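Local coordinates for protein polyphosphate kinase (Porphyromonas gingivalis, PDB 2O8R) that probably catalyses the reversible transfer of the terminal phosphate of ATP to a growing chain of inorganic polyphosphate, at residues A[21-24]-A[25-28]. The protein carries 3 engineered substitutions. Residues are numbered along the deposited sequence; the frame is centred on the assembly and turned at random.
Sequences NERV and LMEA
Glu27 OE2 lies at the edge of the Arg23 guanidinium, whose plane is turned 27° from that of the carboxylate; Met26 CB comes to the guanidinium obliquely. The salt bridge runs from Arg23 NH2 to Glu27 OE2 (2.9 Å). This oxygen uses its anti lone pair and sits 26° out of the guanidinium plane. A weak bond from Arg23 NH1 reaches Glu27 OE2 at 3.4 Å. A bend at chi2 (64°) folds the arginine along the helix toward this partner. The pair is an i to i+4 bridge on helix 13-29 of the N-terminal domain, and Lys655 ties both ends to the C-terminal part of the chain: its NZ forms a salt bridge with Glu27 OE1 and its carbonyl oxygen accepts from Arg23 NH2. One residue back, Glu22 and Met26 make a second i to i+4 contact, with the selenomethionine CE 3.6 Å from Glu22 OE1; the other oxygen, OE2, is engaged by Arg93 and Gln94. In the backbone, Leu25 N donates to Asn21 O (2.9 Å). Val24 packs on Phe41 and Ile44 of helix 35-63, where Asn21 OD1 accepts from ND2 of Asn48, a predicted ATP-binding residue, and Asn21 ND2 donates to Phe45 O.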
loop_
_atom_site.group_PDB
_atom_site.type_symbol
_atom_site.label_atom_id
_atom_site.label_comp_id
_atom_site.label_asym_id
_atom_site.label_seq_id
_atom_site.Cartn_x
_atom_site.Cartn_y
_atom_site.Cartn_z
ATOM N N ASN A 21 -11.103 -10.678 25.158
ATOM C CA ASN A 21 -11.704 -10.962 23.869
ATOM C C ASN A 21 -13.162 -11.383 23.998
ATOM O O ASN A 21 -13.953 -11.142 23.088
ATOM C CB ASN A 21 -10.879 -11.940 23.036
ATOM C CG ASN A 21 -10.712 -11.475 21.596
ATOM O OD1 ASN A 21 -10.713 -10.274 21.306
ATOM N ND2 ASN A 21 -10.569 -12.425 20.687
ATOM N N GLU A 22 -13.523 -11.967 25.140
ATOM C CA GLU A 22 -14.934 -12.189 25.478
ATOM C C GLU A 22 -15.720 -10.864 25.480
ATOM O O GLU A 22 -16.819 -10.786 24.932
ATOM C CB GLU A 22 -15.053 -12.877 26.835
ATOM C CG GLU A 22 -16.465 -12.937 27.410
ATOM C CD GLU A 22 -17.054 -14.348 27.476
ATOM O OE1 GLU A 22 -18.121 -14.496 28.115
ATOM O OE2 GLU A 22 -16.467 -15.302 26.907
ATOM N N ARG A 23 -15.148 -9.821 26.076
ATOM C CA ARG A 23 -15.793 -8.514 26.106
ATOM C C ARG A 23 -15.920 -7.881 24.706
ATOM O O ARG A 23 -16.859 -7.119 24.439
ATOM C CB ARG A 23 -15.051 -7.591 27.064
ATOM C CG ARG A 23 -15.540 -6.158 27.063
ATOM C CD ARG A 23 -16.971 -6.058 27.548
ATOM N NE ARG A 23 -17.453 -4.686 27.459
ATOM C CZ ARG A 23 -18.233 -4.224 26.487
ATOM N NH1 ARG A 23 -18.618 -5.028 25.511
ATOM N NH2 ARG A 23 -18.634 -2.959 26.499
ATOM N N VAL A 24 -14.974 -8.197 23.821
ATOM C CA VAL A 24 -15.049 -7.755 22.425
ATOM C C VAL A 24 -16.215 -8.471 21.732
ATOM O O VAL A 24 -17.040 -7.845 21.063
ATOM C CB VAL A 24 -13.716 -7.997 21.672
ATOM C CG1 VAL A 24 -13.830 -7.567 20.222
ATOM C CG2 VAL A 24 -12.598 -7.226 22.334
ATOM N N LEU A 25 -16.290 -9.784 21.931
ATOM C CA LEU A 25 -17.418 -10.582 21.458
ATOM C C LEU A 25 -18.754 -10.052 21.980
ATOM O O LEU A 25 -19.762 -10.121 21.289
ATOM C CB LEU A 25 -17.239 -12.052 21.849
ATOM C CG LEU A 25 -18.173 -13.075 21.198
ATOM C CD1 LEU A 25 -18.419 -12.749 19.744
ATOM C CD2 LEU A 25 -17.593 -14.462 21.319
HETATM N N MSE A 26 -18.757 -9.522 23.199
HETATM C CA MSE A 26 -19.974 -8.952 23.765
HETATM C C MSE A 26 -20.467 -7.698 23.047
HETATM O O MSE A 26 -21.683 -7.530 22.891
HETATM C CB MSE A 26 -19.803 -8.687 25.247
HETATM C CG MSE A 26 -19.924 -9.946 26.063
HETATM SE SE MSE A 26 -19.130 -9.786 27.832
HETATM C CE MSE A 26 -19.935 -11.402 28.607
ATOM N N GLU A 27 -19.548 -6.832 22.603
ATOM C CA GLU A 27 -19.951 -5.657 21.835
ATOM C C GLU A 27 -20.770 -6.105 20.654
ATOM O O GLU A 27 -21.774 -5.477 20.323
ATOM C CB GLU A 27 -18.767 -4.841 21.350
ATOM C CG GLU A 27 -18.197 -3.905 22.390
ATOM C CD GLU A 27 -19.065 -2.691 22.622
ATOM O OE1 GLU A 27 -19.676 -2.216 21.657
ATOM O OE2 GLU A 27 -19.129 -2.202 23.765
ATOM N N ALA A 28 -20.354 -7.214 20.047
ATOM C CA ALA A 28 -21.086 -7.784 18.929
ATOM C C ALA A 28 -22.506 -8.214 19.312
ATOM O O ALA A 28 -23.424 -8.088 18.508
ATOM C CB ALA A 28 -20.324 -8.929 18.351
#